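Local coordinates for THUMP domain-containing protein (Pyrococcus horikoshii, PDB 1VBK) that is of unknown function but, as a ThiI-related protein with a THUMP domain, probably binds RNA and ATP, at residues R110-F120 and I152-K160. Sequence-based numbering, arbitrary orientation.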
loop_
_atom_site.group_PDB
_atom_site.type_symbol
_atom_site.label_atom_id
_atom_site.label_comp_id
_atom_site.label_asym_id
_atom_site.label_seq_id
_atom_site.Cartn_x
_atom_site.Cartn_y
_atom_site.Cartn_z
ATOM N N ARG A 110 -19.156 -27.649 -34.424
ATOM C CA ARG A 110 -17.960 -28.361 -34.007
ATOM C C ARG A 110 -18.147 -28.675 -32.535
ATOM O O ARG A 110 -19.006 -28.096 -31.874
ATOM C CB ARG A 110 -16.694 -27.518 -34.194
ATOM C CG ARG A 110 -16.522 -26.362 -33.215
ATOM C CD ARG A 110 -15.033 -26.029 -33.075
ATOM N NE ARG A 110 -14.351 -27.097 -32.352
ATOM C CZ ARG A 110 -13.117 -27.521 -32.607
ATOM N NH1 ARG A 110 -12.402 -26.965 -33.579
ATOM N NH2 ARG A 110 -12.603 -28.516 -31.892
ATOM N N VAL A 111 -17.366 -29.617 -32.033
ATOM C CA VAL A 111 -17.425 -29.977 -30.628
ATOM C C VAL A 111 -16.035 -29.676 -30.090
ATOM O O VAL A 111 -15.027 -29.965 -30.745
ATOM C CB VAL A 111 -17.752 -31.480 -30.414
ATOM C CG1 VAL A 111 -17.798 -31.795 -28.916
ATOM C CG2 VAL A 111 -19.102 -31.823 -31.049
ATOM N N THR A 112 -15.988 -29.068 -28.914
ATOM C CA THR A 112 -14.724 -28.721 -28.285
ATOM C C THR A 112 -14.758 -29.345 -26.900
ATOM O O THR A 112 -15.597 -28.993 -26.074
ATOM C CB THR A 112 -14.566 -27.183 -28.187
ATOM O OG1 THR A 112 -14.639 -26.615 -29.503
ATOM C CG2 THR A 112 -13.227 -26.816 -27.560
ATOM N N ALA A 113 -13.853 -30.286 -26.653
ATOM C CA ALA A 113 -13.820 -30.966 -25.371
ATOM C C ALA A 113 -12.490 -30.815 -24.669
ATOM O O ALA A 113 -11.439 -30.741 -25.309
ATOM C CB ALA A 113 -14.140 -32.448 -25.560
ATOM N N ARG A 114 -12.549 -30.767 -23.342
ATOM C CA ARG A 114 -11.351 -30.643 -22.524
ATOM C C ARG A 114 -11.482 -31.511 -21.282
ATOM O O ARG A 114 -12.494 -31.454 -20.585
ATOM C CB ARG A 114 -11.138 -29.189 -22.086
ATOM C CG ARG A 114 -10.701 -28.237 -23.196
ATOM C CD ARG A 114 -9.253 -28.490 -23.612
ATOM N NE ARG A 114 -8.835 -27.597 -24.689
ATOM C CZ ARG A 114 -9.233 -27.708 -25.954
ATOM N NH1 ARG A 114 -10.059 -28.682 -26.310
ATOM N NH2 ARG A 114 -8.815 -26.835 -26.860
ATOM N N ARG A 115 -10.474 -32.334 -21.020
ATOM C CA ARG A 115 -10.489 -33.152 -19.815
ATOM C C ARG A 115 -9.684 -32.360 -18.801
ATOM O O ARG A 115 -8.453 -32.399 -18.813
ATOM C CB ARG A 115 -9.823 -34.512 -20.042
ATOM C CG ARG A 115 -10.677 -35.520 -20.798
ATOM C CD ARG A 115 -10.089 -36.918 -20.677
ATOM N NE ARG A 115 -8.705 -36.962 -21.136
ATOM C CZ ARG A 115 -7.915 -38.024 -21.041
ATOM N NH1 ARG A 115 -8.366 -39.146 -20.498
ATOM N NH2 ARG A 115 -6.670 -37.962 -21.496
ATOM N N ILE A 116 -10.370 -31.609 -17.948
ATOM C CA ILE A 116 -9.644 -30.847 -16.969
ATOM C C ILE A 116 -8.922 -31.806 -16.052
ATOM O O ILE A 116 -7.733 -31.679 -15.791
ATOM C CB ILE A 116 -10.651 -30.016 -16.172
ATOM C CG1 ILE A 116 -11.477 -29.139 -17.116
ATOM C CG2 ILE A 116 -9.905 -29.087 -15.197
ATOM C CD1 ILE A 116 -10.600 -28.231 -17.979
ATOM N N THR A 117 -9.623 -32.824 -15.564
ATOM C CA THR A 117 -8.988 -33.876 -14.781
ATOM C C THR A 117 -8.977 -35.047 -15.769
ATOM O O THR A 117 -9.784 -35.068 -16.700
ATOM C CB THR A 117 -9.782 -34.221 -13.492
ATOM O OG1 THR A 117 -11.145 -34.507 -13.813
ATOM C CG2 THR A 117 -9.724 -33.053 -12.512
ATOM N N LYS A 118 -8.082 -36.014 -15.580
ATOM C CA LYS A 118 -7.962 -37.114 -16.539
ATOM C C LYS A 118 -8.573 -38.481 -16.240
ATOM O O LYS A 118 -8.090 -39.485 -16.770
ATOM C CB LYS A 118 -6.482 -37.327 -16.872
ATOM C CG LYS A 118 -5.707 -36.048 -17.152
ATOM C CD LYS A 118 -6.248 -35.305 -18.361
ATOM C CE LYS A 118 -5.421 -34.060 -18.649
ATOM N NZ LYS A 118 -5.920 -33.330 -19.846
ATOM N N GLU A 119 -9.628 -38.553 -15.434
ATOM C CA GLU A 119 -10.203 -39.861 -15.141
ATOM C C GLU A 119 -11.137 -40.418 -16.225
ATOM O O GLU A 119 -11.301 -41.636 -16.333
ATOM C CB GLU A 119 -10.914 -39.857 -13.774
ATOM C CG GLU A 119 -12.245 -39.120 -13.695
ATOM C CD GLU A 119 -12.101 -37.615 -13.818
ATOM O OE1 GLU A 119 -11.074 -37.076 -13.343
ATOM O OE2 GLU A 119 -13.024 -36.973 -14.374
ATOM N N PHE A 120 -11.742 -39.548 -17.033
ATOM C CA PHE A 120 -12.637 -40.021 -18.090
ATOM C C PHE A 120 -11.816 -40.869 -19.064
ATOM O O PHE A 120 -10.710 -40.487 -19.444
ATOM C CB PHE A 120 -13.277 -38.844 -18.834
ATOM C CG PHE A 120 -14.511 -39.217 -19.612
ATOM C CD1 PHE A 120 -15.662 -39.640 -18.951
ATOM C CD2 PHE A 120 -14.527 -39.151 -21.000
ATOM C CE1 PHE A 120 -16.812 -39.989 -19.663
ATOM C CE2 PHE A 120 -15.669 -39.498 -21.725
ATOM C CZ PHE A 120 -16.816 -39.919 -21.053
ATOM N N ILE A 152 -20.385 -26.892 -29.503
ATOM C CA ILE A 152 -20.772 -27.656 -28.326
ATOM C C ILE A 152 -19.493 -27.797 -27.510
ATOM O O ILE A 152 -18.554 -28.470 -27.936
ATOM C CB ILE A 152 -21.278 -29.074 -28.694
ATOM C CG1 ILE A 152 -22.557 -28.978 -29.535
ATOM C CG2 ILE A 152 -21.536 -29.886 -27.429
ATOM C CD1 ILE A 152 -23.744 -28.358 -28.810
ATOM N N GLY A 153 -19.455 -27.148 -26.348
ATOM C CA GLY A 153 -18.279 -27.220 -25.499
ATOM C C GLY A 153 -18.500 -28.221 -24.385
ATOM O O GLY A 153 -19.600 -28.315 -23.839
ATOM N N ILE A 154 -17.456 -28.968 -24.042
ATOM C CA ILE A 154 -17.561 -29.978 -22.996
ATOM C C ILE A 154 -16.319 -29.972 -22.115
ATOM O O ILE A 154 -15.207 -30.174 -22.598
ATOM C CB ILE A 154 -17.716 -31.395 -23.607
ATOM C CG1 ILE A 154 -18.928 -31.431 -24.544
ATOM C CG2 ILE A 154 -17.852 -32.437 -22.494
ATOM C CD1 ILE A 154 -19.087 -32.746 -25.308
ATOM N N GLU A 155 -16.510 -29.725 -20.824
ATOM C CA GLU A 155 -15.402 -29.725 -19.888
ATOM C C GLU A 155 -15.680 -30.792 -18.841
ATOM O O GLU A 155 -16.745 -30.803 -18.223
ATOM C CB GLU A 155 -15.251 -28.343 -19.237
ATOM C CG GLU A 155 -14.777 -27.274 -20.220
ATOM C CD GLU A 155 -14.461 -25.948 -19.557
ATOM O OE1 GLU A 155 -14.147 -25.941 -18.350
ATOM O OE2 GLU A 155 -14.508 -24.914 -20.256
ATOM N N ILE A 156 -14.732 -31.705 -18.661
ATOM C CA ILE A 156 -14.898 -32.778 -17.688
ATOM C C ILE A 156 -13.947 -32.563 -16.520
ATOM O O ILE A 156 -12.749 -32.367 -16.701
ATOM C CB ILE A 156 -14.637 -34.152 -18.331
ATOM C CG1 ILE A 156 -15.499 -34.291 -19.588
ATOM C CG2 ILE A 156 -14.970 -35.266 -17.335
ATOM C CD1 ILE A 156 -15.318 -35.597 -20.320
ATOM N N MET A 157 -14.494 -32.606 -15.315
ATOM C CA MET A 157 -13.696 -32.366 -14.129
ATOM C C MET A 157 -14.252 -33.140 -12.945
ATOM O O MET A 157 -15.418 -32.983 -12.583
ATOM C CB MET A 157 -13.694 -30.860 -13.844
ATOM C CG MET A 157 -12.970 -30.418 -12.594
ATOM S SD MET A 157 -12.795 -28.613 -12.584
ATOM C CE MET A 157 -14.479 -28.096 -12.237
ATOM N N GLN A 158 -13.412 -33.989 -12.360
ATOM C CA GLN A 158 -13.797 -34.791 -11.206
ATOM C C GLN A 158 -15.153 -35.481 -11.332
ATOM O O GLN A 158 -16.039 -35.271 -10.506
ATOM C CB GLN A 158 -13.785 -33.920 -9.943
ATOM C CG GLN A 158 -12.446 -33.272 -9.662
ATOM C CD GLN A 158 -12.430 -32.471 -8.364
ATOM O OE1 GLN A 158 -11.470 -31.761 -8.081
ATOM N NE2 GLN A 158 -13.490 -32.591 -7.572
ATOM N N GLY A 159 -15.318 -36.293 -12.373
ATOM C CA GLY A 159 -16.564 -37.025 -12.557
ATOM C C GLY A 159 -17.792 -36.261 -13.022
ATOM O O GLY A 159 -18.879 -36.840 -13.130
ATOM N N LYS A 160 -17.640 -34.967 -13.287
ATOM C CA LYS A 160 -18.758 -34.156 -13.753
ATOM C C LYS A 160 -18.433 -33.601 -15.132
ATOM O O LYS A 160 -17.280 -33.280 -15.422
ATOM C CB LYS A 160 -19.015 -32.975 -12.810
ATOM C CG LYS A 160 -19.317 -33.345 -11.363
ATOM C CD LYS A 160 -20.633 -34.086 -11.230
ATOM C CE LYS A 160 -20.952 -34.357 -9.767
ATOM N NZ LYS A 160 -22.206 -35.139 -9.617
#
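With chi1 at 53°, T117 sets OG1 between the backbone N and carbonyl carbon, while a bend at chi2 (-69°) folds the E119 carboxylate back toward the turn at Q158. OG1 of T117 accepts the amide of Q158 (N to OG1 2.7 Å) and donates a hydrogen bond to OE1 of E119, on its syn lone pair, 2.6 Å from OG1 of T117. The other oxygen, OE2 of E119, lies 3.1 Å from N of G159; that amide comes from above the carboxylate plane, 68° out of it, yet its N-H points almost straight at the oxygen. Two successive amides of the type I' turn M157-K160 are thus gripped by the loop leaving strand 110-115. Replacing T117 with an alanine would probably leave the Q158 amide without its acceptor and the E119 carboxylate freer to turn.

Before this loop, strands 110-115 and 152-157 run parallel, joined by a ladder from R110 O to I156 N. At its end O of I156 receives I116 N (2.8 Å) and T117 N, both weakly. On the face carrying V111, A113 and I154, CD1 of I156 sits over one face of the F120 ring, 4.0 Å from its centroid, in a CH-pi contact; I127 of helix 124-138 touches both residues. On the other face, CB of I116 packs 3.9 Å from CB of M157, and E155 forms salt bridges with R7 and R50, tying this part of the THUMP domain to the ferredoxin-like domain. Apolar packing on the I156 face is therefore combined with a hydroxyl and a carboxylate that together hold two turn amides, which should help keep the turn in place.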